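Local coordinates for protein glutamine synthetase (Helicobacter pylori, PDB 5ZLI) that belongs to the type I-beta glutamine synthetases, forming a twelve-subunit enzyme whose chains combine a beta-grasp domain with a catalytic domain, at residues S10-F15 and P79-Y84; L215-V220 and G229-K234; A304-G309 and K393-P398. All coordinates share one frame; numbering follows the deposited sequence.

Interaction 1 (S10-F15 and P79-Y84); sequences SKIKEF and PDLVRY
Leu81 and Phe15 carry the apolar part of this contact: one methyl of the leucine lies on the phenylalanine ring, while the other meets Ile12 and the base of Phe15. CD2 of Leu81 lies over one face of the Phe15 ring, nearest the ring atom CD2 of Phe15 at 3.4 Å. The other branch, CD1 of Leu81, reaches back to Ile12, whose CG1 it meets at 3.8 Å, and also touches CB and CG of Phe15. The leucine thus wedges between successive turns of the helix, and its side chain stands at about a right angle to that of Phe15.

The aromatic part is a T-shaped pair. Phe15, with CG anti to its backbone N (chi1 162°), offers the edge around CD2 to a face of Tyr84, and the planes stand at 85°. The ring centroids are 5.2 Å apart, and the meeting point is displaced toward the rim of the tyrosine, where Phe15 CD2 lies 3.7 Å from Tyr84 CE2. The Tyr84 side chain points toward the helix and presents this ring face to Phe15. Phe18, one turn further along the helix, meets the same tyrosine ring.

The charged part is slight. Lys11 NZ is only a long salt-bridge partner of Asp80 OD1, at 4.0 Å, with Val82 CG1 alongside. The stronger partners of Asp80 are Arg115 and Lys119, which take OD2.

Leu81 is the centre of an inverse gamma turn just before the chain turns a corner at Val82 and Arg83. The axes of 10-15 and 79-81 cross at 80°, with Leu53 and Val97 adding to the apolar cluster. The arrangement is helix-on-sheet packing, here of helix 9-20 against the sheet of the beta-grasp region.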
loop_
_atom_site.group_PDB
_atom_site.type_symbol
_atom_site.label_atom_id
_atom_site.label_comp_id
_atom_site.label_asym_id
_atom_site.label_seq_id
_atom_site.Cartn_x
_atom_site.Cartn_y
_atom_site.Cartn_z
ATOM N N SER B 10 -64.752 20.563 15.493
ATOM C CA SER B 10 -64.455 21.832 14.843
ATOM C C SER B 10 -63.006 21.831 14.372
ATOM O O SER B 10 -62.687 22.309 13.277
ATOM C CB SER B 10 -64.723 22.993 15.814
ATOM O OG SER B 10 -65.955 22.851 16.520
ATOM N N LYS B 11 -62.128 21.234 15.173
ATOM C CA LYS B 11 -60.697 21.214 14.917
ATOM C C LYS B 11 -60.258 20.034 14.055
ATOM O O LYS B 11 -59.231 20.121 13.379
ATOM C CB LYS B 11 -59.952 21.213 16.262
ATOM C CG LYS B 11 -60.270 22.440 17.179
ATOM C CD LYS B 11 -59.219 22.621 18.282
ATOM C CE LYS B 11 -59.104 21.351 19.152
ATOM N NZ LYS B 11 -57.781 21.082 19.815
ATOM N N ILE B 12 -61.021 18.946 14.041
ATOM C CA ILE B 12 -60.701 17.811 13.185
ATOM C C ILE B 12 -61.011 18.146 11.736
ATOM O O ILE B 12 -60.249 17.800 10.823
ATOM C CB ILE B 12 -61.476 16.567 13.660
ATOM C CG1 ILE B 12 -60.901 16.071 14.997
ATOM C CG2 ILE B 12 -61.475 15.470 12.573
ATOM C CD1 ILE B 12 -61.623 14.865 15.611
ATOM N N LYS B 13 -62.130 18.823 11.500
ATOM C CA LYS B 13 -62.477 19.228 10.143
ATOM C C LYS B 13 -61.364 20.064 9.522
ATOM O O LYS B 13 -60.796 19.704 8.482
ATOM C CB LYS B 13 -63.802 20.001 10.142
ATOM C CG LYS B 13 -64.208 20.517 8.766
ATOM C CD LYS B 13 -65.715 20.573 8.577
ATOM C CE LYS B 13 -66.062 20.860 7.114
ATOM N NZ LYS B 13 -65.956 22.303 6.782
ATOM N N GLU B 14 -61.032 21.185 10.161
ATOM C CA GLU B 14 -60.104 22.120 9.551
ATOM C C GLU B 14 -58.742 21.492 9.393
ATOM O O GLU B 14 -57.978 21.864 8.494
ATOM C CB GLU B 14 -60.006 23.380 10.391
ATOM C CG GLU B 14 -59.517 23.136 11.797
ATOM C CD GLU B 14 -59.308 24.436 12.526
ATOM O OE1 GLU B 14 -58.137 24.806 12.723
ATOM O OE2 GLU B 14 -60.310 25.109 12.862
ATOM N N PHE B 15 -58.430 20.535 10.258
ATOM C CA PHE B 15 -57.194 19.789 10.108
ATOM C C PHE B 15 -57.209 18.993 8.812
ATOM O O PHE B 15 -56.208 18.958 8.098
ATOM C CB PHE B 15 -57.000 18.887 11.319
ATOM C CG PHE B 15 -56.031 17.786 11.099
ATOM C CD1 PHE B 15 -56.424 16.602 10.502
ATOM C CD2 PHE B 15 -54.718 17.939 11.499
ATOM C CE1 PHE B 15 -55.531 15.604 10.299
ATOM C CE2 PHE B 15 -53.814 16.950 11.312
ATOM C CZ PHE B 15 -54.217 15.773 10.714
ATOM N N PRO B 79 -54.447 11.792 19.265
ATOM C CA PRO B 79 -53.852 12.967 18.631
ATOM C C PRO B 79 -54.402 14.246 19.242
ATOM O O PRO B 79 -55.587 14.338 19.567
ATOM C CB PRO B 79 -54.258 12.819 17.160
ATOM C CG PRO B 79 -54.673 11.368 17.003
ATOM C CD PRO B 79 -55.261 11.001 18.321
ATOM N N ASP B 80 -53.512 15.214 19.464
ATOM C CA ASP B 80 -53.897 16.577 19.825
ATOM C C ASP B 80 -53.655 17.460 18.599
ATOM O O ASP B 80 -52.530 17.541 18.090
ATOM C CB ASP B 80 -53.138 17.076 21.061
ATOM C CG ASP B 80 -53.735 18.366 21.642
ATOM O OD1 ASP B 80 -54.700 18.908 21.056
ATOM O OD2 ASP B 80 -53.276 18.819 22.714
ATOM N N LEU B 81 -54.709 18.104 18.111
ATOM C CA LEU B 81 -54.573 18.839 16.863
ATOM C C LEU B 81 -54.215 20.293 17.143
ATOM O O LEU B 81 -54.891 21.228 16.728
ATOM C CB LEU B 81 -55.837 18.711 16.032
ATOM C CG LEU B 81 -55.950 17.257 15.578
ATOM C CD1 LEU B 81 -57.257 16.951 14.842
ATOM C CD2 LEU B 81 -54.743 16.906 14.744
ATOM N N VAL B 82 -53.092 20.455 17.848
ATOM C CA VAL B 82 -52.483 21.759 18.062
ATOM C C VAL B 82 -51.009 21.638 17.716
ATOM O O VAL B 82 -50.383 20.592 17.929
ATOM C CB VAL B 82 -52.653 22.291 19.502
ATOM C CG1 VAL B 82 -54.125 22.572 19.796
ATOM C CG2 VAL B 82 -52.050 21.317 20.506
ATOM N N ARG B 83 -50.462 22.727 17.176
ATOM C CA ARG B 83 -49.049 22.860 16.837
ATOM C C ARG B 83 -48.575 21.777 15.873
ATOM O O ARG B 83 -47.369 21.490 15.799
ATOM C CB ARG B 83 -48.179 22.891 18.096
ATOM C CG ARG B 83 -48.434 24.153 18.898
ATOM C CD ARG B 83 -47.600 24.204 20.144
ATOM N NE ARG B 83 -48.016 23.156 21.063
ATOM C CZ ARG B 83 -49.111 23.210 21.805
ATOM N NH1 ARG B 83 -49.933 24.261 21.740
ATOM N NH2 ARG B 83 -49.387 22.194 22.605
ATOM N N TYR B 84 -49.495 21.168 15.127
ATOM C CA TYR B 84 -49.073 20.276 14.061
ATOM C C TYR B 84 -48.291 21.072 13.014
ATOM O O TYR B 84 -48.243 22.304 13.038
ATOM C CB TYR B 84 -50.266 19.524 13.446
ATOM C CG TYR B 84 -51.438 20.345 12.954
ATOM C CD1 TYR B 84 -51.367 21.049 11.768
ATOM C CD2 TYR B 84 -52.646 20.351 13.642
ATOM C CE1 TYR B 84 -52.439 21.778 11.295
ATOM C CE2 TYR B 84 -53.746 21.089 13.177
ATOM C CZ TYR B 84 -53.625 21.797 11.994
ATOM O OH TYR B 84 -54.663 22.528 11.483
#

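Interaction 2 (L215-V220 and G229-K234); sequences LETFVV and GEVGVK
Thr217 pairs with Val233, and Val220 with Val231, as antiparallel non-hydrogen-bonded pairs of the beta hairpin made by strands 217-222 and 228-237. The register slips by one residue between them, a beta bulge at Phe218 and Val219 facing Gly232. Gly232 is gripped twice: its O accepts Phe218 N at 2.7 Å, and its N donates to Val219 O at 2.9 Å. A third backbone bond, Lys234 N to Glu216 O at 2.8 Å, extends the pairing toward the Glu216 end of the hairpin.

Phe218 holds CG between backbone N and carbonyl carbon (chi1 45°), which swings its ring across the partner strand. One face lies on the CA of Gly232, a CH-pi contact with that carbon 3.6 Å from the ring centroid, while Val233 O sits at the ring edge. Val220 and Val231 lie side by side, CG2 to CG2 at 3.8 Å. Leu215 CD2 meets Val233 CG1.

Leu210 and Val207 of helix 200-212 cover the face bearing Thr217 and Val231. Strand 228-237 also pairs with strand 133-145. Within strand 217-222, Val219 and Val220 also pair antiparallel with a strand of a second subunit, so the sheet crosses the interface.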
loop_
_atom_site.group_PDB
_atom_site.type_symbol
_atom_site.label_atom_id
_atom_site.label_comp_id
_atom_site.label_asym_id
_atom_site.label_seq_id
_atom_site.Cartn_x
_atom_site.Cartn_y
_atom_site.Cartn_z
ATOM N N LEU B 215 -42.385 27.659 15.215
ATOM C CA LEU B 215 -41.619 28.120 16.358
ATOM C C LEU B 215 -41.003 29.470 16.071
ATOM O O LEU B 215 -40.463 29.690 14.985
ATOM C CB LEU B 215 -40.513 27.142 16.711
ATOM C CG LEU B 215 -40.620 26.428 18.042
ATOM C CD1 LEU B 215 -39.379 25.597 18.250
ATOM C CD2 LEU B 215 -40.675 27.538 19.087
ATOM N N GLU B 216 -41.070 30.367 17.056
ATOM C CA GLU B 216 -40.464 31.690 16.928
ATOM C C GLU B 216 -39.127 31.758 17.668
ATOM O O GLU B 216 -38.994 31.308 18.816
ATOM C CB GLU B 216 -41.418 32.792 17.390
ATOM C CG GLU B 216 -42.365 33.250 16.271
ATOM C CD GLU B 216 -42.965 34.635 16.494
ATOM O OE1 GLU B 216 -43.310 34.965 17.656
ATOM O OE2 GLU B 216 -43.095 35.394 15.498
ATOM N N THR B 217 -38.143 32.316 16.978
ATOM C CA THR B 217 -36.765 32.408 17.418
ATOM C C THR B 217 -36.411 33.875 17.618
ATOM O O THR B 217 -36.820 34.727 16.813
ATOM C CB THR B 217 -35.834 31.804 16.360
ATOM O OG1 THR B 217 -36.039 32.487 15.114
ATOM C CG2 THR B 217 -36.136 30.328 16.143
ATOM N N PHE B 218 -35.629 34.182 18.665
ATOM C CA PHE B 218 -35.039 35.515 18.761
ATOM C C PHE B 218 -33.540 35.508 18.479
ATOM O O PHE B 218 -33.099 36.123 17.502
ATOM C CB PHE B 218 -35.342 36.226 20.103
ATOM C CG PHE B 218 -35.171 35.368 21.350
ATOM C CD1 PHE B 218 -33.946 35.324 22.021
ATOM C CD2 PHE B 218 -36.239 34.641 21.881
ATOM C CE1 PHE B 218 -33.774 34.553 23.183
ATOM C CE2 PHE B 218 -36.076 33.862 23.031
ATOM C CZ PHE B 218 -34.839 33.820 23.685
ATOM N N VAL B 219 -32.743 34.796 19.256
ATOM C CA VAL B 219 -31.295 34.929 19.192
ATOM C C VAL B 219 -30.681 33.630 18.689
ATOM O O VAL B 219 -31.220 32.545 18.906
ATOM C CB VAL B 219 -30.716 35.318 20.574
ATOM C CG1 VAL B 219 -30.793 34.153 21.527
ATOM C CG2 VAL B 219 -29.286 35.790 20.446
ATOM N N VAL B 220 -29.556 33.743 17.988
ATOM C CA VAL B 220 -28.801 32.562 17.593
ATOM C C VAL B 220 -27.316 32.902 17.565
ATOM O O VAL B 220 -26.878 33.760 16.784
ATOM C CB VAL B 220 -29.311 32.012 16.252
ATOM C CG1 VAL B 220 -29.138 33.013 15.177
ATOM C CG2 VAL B 220 -28.592 30.747 15.892
ATOM N N GLY B 229 -23.748 25.483 20.261
ATOM C CA GLY B 229 -24.649 26.452 19.667
ATOM C C GLY B 229 -25.909 26.535 20.495
ATOM O O GLY B 229 -26.107 25.762 21.433
ATOM N N GLU B 230 -26.767 27.483 20.131
ATOM C CA GLU B 230 -27.962 27.755 20.913
ATOM C C GLU B 230 -28.909 28.611 20.067
ATOM O O GLU B 230 -28.469 29.478 19.307
ATOM C CB GLU B 230 -27.569 28.498 22.202
ATOM C CG GLU B 230 -28.499 28.429 23.435
ATOM C CD GLU B 230 -28.026 29.405 24.523
ATOM O OE1 GLU B 230 -28.515 29.368 25.680
ATOM O OE2 GLU B 230 -27.103 30.189 24.211
ATOM N N VAL B 231 -30.212 28.391 20.240
ATOM C CA VAL B 231 -31.239 29.223 19.624
ATOM C C VAL B 231 -32.260 29.572 20.702
ATOM O O VAL B 231 -32.718 28.698 21.447
ATOM C CB VAL B 231 -31.925 28.533 18.426
ATOM C CG1 VAL B 231 -33.024 29.432 17.841
ATOM C CG2 VAL B 231 -30.908 28.172 17.361
ATOM N N GLY B 232 -32.583 30.859 20.802
ATOM C CA GLY B 232 -33.628 31.323 21.692
ATOM C C GLY B 232 -34.986 31.244 21.023
ATOM O O GLY B 232 -35.180 31.790 19.934
ATOM N N VAL B 233 -35.935 30.580 21.696
ATOM C CA VAL B 233 -37.291 30.393 21.200
ATOM C C VAL B 233 -38.259 31.147 22.116
ATOM O O VAL B 233 -37.957 31.462 23.269
ATOM C CB VAL B 233 -37.654 28.894 21.112
ATOM C CG1 VAL B 233 -36.979 28.267 19.935
ATOM C CG2 VAL B 233 -37.213 28.177 22.359
ATOM N N LYS B 234 -39.425 31.473 21.578
ATOM C CA LYS B 234 -40.411 32.184 22.377
ATOM C C LYS B 234 -40.845 31.330 23.566
ATOM O O LYS B 234 -41.021 30.115 23.440
ATOM C CB LYS B 234 -41.623 32.562 21.513
ATOM C CG LYS B 234 -42.131 33.976 21.769
ATOM C CD LYS B 234 -43.631 34.123 21.493
ATOM C CE LYS B 234 -44.266 35.310 22.265
ATOM N NZ LYS B 234 -44.590 35.077 23.719
#

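Interaction 3 (A304-G309 and K393-P398)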
loop_
_atom_site.group_PDB
_atom_site.type_symbol
_atom_site.label_atom_id
_atom_site.label_comp_id
_atom_site.label_asym_id
_atom_site.label_seq_id
_atom_site.Cartn_x
_atom_site.Cartn_y
_atom_site.Cartn_z
ATOM N N ALA B 304 -43.381 35.185 43.818
ATOM C CA ALA B 304 -42.251 34.590 43.099
ATOM C C ALA B 304 -41.180 34.065 44.047
ATOM O O ALA B 304 -40.588 33.011 43.795
ATOM C CB ALA B 304 -41.644 35.590 42.122
ATOM N N LEU B 305 -40.872 34.804 45.113
ATOM C CA LEU B 305 -39.814 34.344 46.008
ATOM C C LEU B 305 -40.228 33.099 46.773
ATOM O O LEU B 305 -39.377 32.261 47.093
ATOM C CB LEU B 305 -39.429 35.432 47.005
ATOM C CG LEU B 305 -38.466 36.484 46.503
ATOM C CD1 LEU B 305 -38.636 37.718 47.343
ATOM C CD2 LEU B 305 -37.068 35.931 46.607
ATOM N N HIS B 306 -41.521 32.973 47.082
ATOM C CA HIS B 306 -42.027 31.735 47.655
ATOM C C HIS B 306 -41.980 30.616 46.623
ATOM O O HIS B 306 -41.585 29.486 46.940
ATOM C CB HIS B 306 -43.438 31.955 48.214
ATOM C CG HIS B 306 -43.471 32.767 49.479
ATOM N ND1 HIS B 306 -42.504 32.668 50.459
ATOM C CD2 HIS B 306 -44.341 33.711 49.906
ATOM C CE1 HIS B 306 -42.782 33.508 51.438
ATOM N NE2 HIS B 306 -43.891 34.156 51.124
ATOM N N PHE B 307 -42.324 30.920 45.373
ATOM C CA PHE B 307 -42.107 29.946 44.307
ATOM C C PHE B 307 -40.653 29.441 44.287
ATOM O O PHE B 307 -40.401 28.228 44.282
ATOM C CB PHE B 307 -42.485 30.586 42.970
ATOM C CG PHE B 307 -42.440 29.652 41.815
ATOM C CD1 PHE B 307 -41.244 29.280 41.249
ATOM C CD2 PHE B 307 -43.605 29.171 41.272
ATOM C CE1 PHE B 307 -41.217 28.454 40.193
ATOM C CE2 PHE B 307 -43.578 28.332 40.203
ATOM C CZ PHE B 307 -42.387 27.975 39.663
ATOM N N LEU B 308 -39.688 30.367 44.292
ATOM C CA LEU B 308 -38.279 29.991 44.248
ATOM C C LEU B 308 -37.862 29.146 45.442
ATOM O O LEU B 308 -37.046 28.222 45.305
ATOM C CB LEU B 308 -37.413 31.247 44.167
ATOM C CG LEU B 308 -35.924 31.010 44.429
ATOM C CD1 LEU B 308 -35.370 30.197 43.301
ATOM C CD2 LEU B 308 -35.166 32.338 44.562
ATOM N N GLY B 309 -38.352 29.497 46.636
ATOM C CA GLY B 309 -38.063 28.694 47.813
ATOM C C GLY B 309 -38.560 27.269 47.670
ATOM O O GLY B 309 -37.918 26.326 48.137
ATOM N N LYS B 393 -47.850 27.634 48.275
ATOM C CA LYS B 393 -48.770 27.090 49.261
ATOM C C LYS B 393 -48.185 27.226 50.652
ATOM O O LYS B 393 -48.816 27.790 51.548
ATOM C CB LYS B 393 -49.077 25.621 48.931
ATOM C CG LYS B 393 -49.911 25.427 47.640
ATOM C CD LYS B 393 -49.932 23.967 47.168
ATOM C CE LYS B 393 -50.928 23.135 47.958
ATOM N NZ LYS B 393 -52.351 23.367 47.535
ATOM N N ASN B 394 -46.945 26.768 50.836
ATOM C CA ASN B 394 -46.310 26.737 52.147
ATOM C C ASN B 394 -45.458 27.967 52.440
ATOM O O ASN B 394 -44.619 27.919 53.361
ATOM C CB ASN B 394 -45.473 25.475 52.308
ATOM C CG ASN B 394 -46.293 24.233 52.164
ATOM O OD1 ASN B 394 -47.361 24.262 51.546
ATOM N ND2 ASN B 394 -45.829 23.137 52.753
ATOM N N LYS B 395 -45.632 29.042 51.665
ATOM C CA LYS B 395 -44.930 30.308 51.862
ATOM C C LYS B 395 -43.452 30.076 52.176
ATOM O O LYS B 395 -42.918 30.566 53.169
ATOM C CB LYS B 395 -45.589 31.078 53.004
ATOM C CG LYS B 395 -47.110 31.232 52.926
ATOM C CD LYS B 395 -47.600 32.352 51.996
ATOM C CE LYS B 395 -49.017 32.786 52.370
ATOM N NZ LYS B 395 -49.479 34.000 51.655
ATOM N N ILE B 396 -42.774 29.331 51.304
ATOM C CA ILE B 396 -41.403 28.907 51.590
ATOM C C ILE B 396 -40.421 30.032 51.276
ATOM O O ILE B 396 -40.380 30.548 50.155
ATOM C CB ILE B 396 -41.040 27.626 50.815
ATOM C CG1 ILE B 396 -41.962 26.461 51.201
ATOM C CG2 ILE B 396 -39.599 27.233 51.122
ATOM C CD1 ILE B 396 -41.508 25.089 50.695
ATOM N N ASP B 397 -39.596 30.370 52.257
ATOM C CA ASP B 397 -38.532 31.362 52.112
ATOM C C ASP B 397 -37.370 30.738 51.339
ATOM O O ASP B 397 -36.882 29.669 51.721
ATOM C CB ASP B 397 -38.057 31.831 53.500
ATOM C CG ASP B 397 -37.315 33.155 53.468
ATOM O OD1 ASP B 397 -37.880 34.143 53.980
ATOM O OD2 ASP B 397 -36.181 33.228 52.949
ATOM N N PRO B 398 -36.890 31.368 50.268
ATOM C CA PRO B 398 -35.776 30.796 49.514
ATOM C C PRO B 398 -34.423 31.060 50.140
ATOM O O PRO B 398 -33.409 30.642 49.571
ATOM C CB PRO B 398 -35.886 31.520 48.164
ATOM C CG PRO B 398 -36.398 32.851 48.528
ATOM C CD PRO B 398 -37.332 32.651 49.699
#
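His306 lays one face of its imidazole over the backbone and CB of Lys395, whose CA sits above the centre of the ring. CB of Lys395 makes a CH-pi contact, 4.0 Å from the ring centroid and 13° off its normal. The lysine chain bends at chi2 and runs past CD2 of His306, leaving NZ with a long, weak ion pair to Glu302. Lys395, two residues past helix 377-393, has positive phi.

The edge of the same imidazole makes the hydrogen bond of the contact. With CG of His306 anti to its carbonyl carbon, the ring is placed so that ND1 donates to Ile396 O at 3.0 Å, and the bond is nearly straight at the hydrogen (168°). The oxygen lies in the ring plane, but ND1 stands above the carbonyl plane, not on a lone pair. The same oxygen also receives a CA-H...O contact of 3.2 Å from His306 CA to Ile396 O.

Further along, Pro398 packs against Leu305, Leu308 and Gly309, spanning about a turn of the helix. Its CG touches Leu305 CD2 at 3.7 Å. Its CB reaches Leu308 CD2 at 3.8 Å and meets the backbone of Gly309, where the chain comes within 3.5 Å between Gly309 CA and Pro398 CA. Ile396 lies beside it, CG2 against Gly309 O at 3.5 Å. Tyr344 and Leu312 also touch Pro398.

The contact therefore pins the loop after helix 377-393 along helix 302-313 in the catalytic domain. If the bond is as modelled, ND1 probably carries a hydrogen, since a carbonyl oxygen can only accept. The bond and the packing of Lys395 on one face together restrict rotation of the ring. Apolar packing at Pro398 carries the rest.

The three contacts are separate along the chain and do not touch. Interactions 1 and 2 are closest, with nearest atoms about 8 Å and centres 26 Å apart; Arg83 of interaction 1 bridges toward Asp243 in helix 238-258, which directly follows strand 228-237. Interaction 3 lies about 16 Å from interaction 2 at the nearest atoms, and its centre is 38 Å from that of interaction 1. Glu230 of interaction 2 sits close to Glu139, Glu141 and Glu223, a carboxylate cluster consistent with the active-site channel of glutamine synthetases. Strand 38-44 of a second subunit, from its beta-grasp domain, borders interaction 2; interactions 1 and 3 touch no other chain.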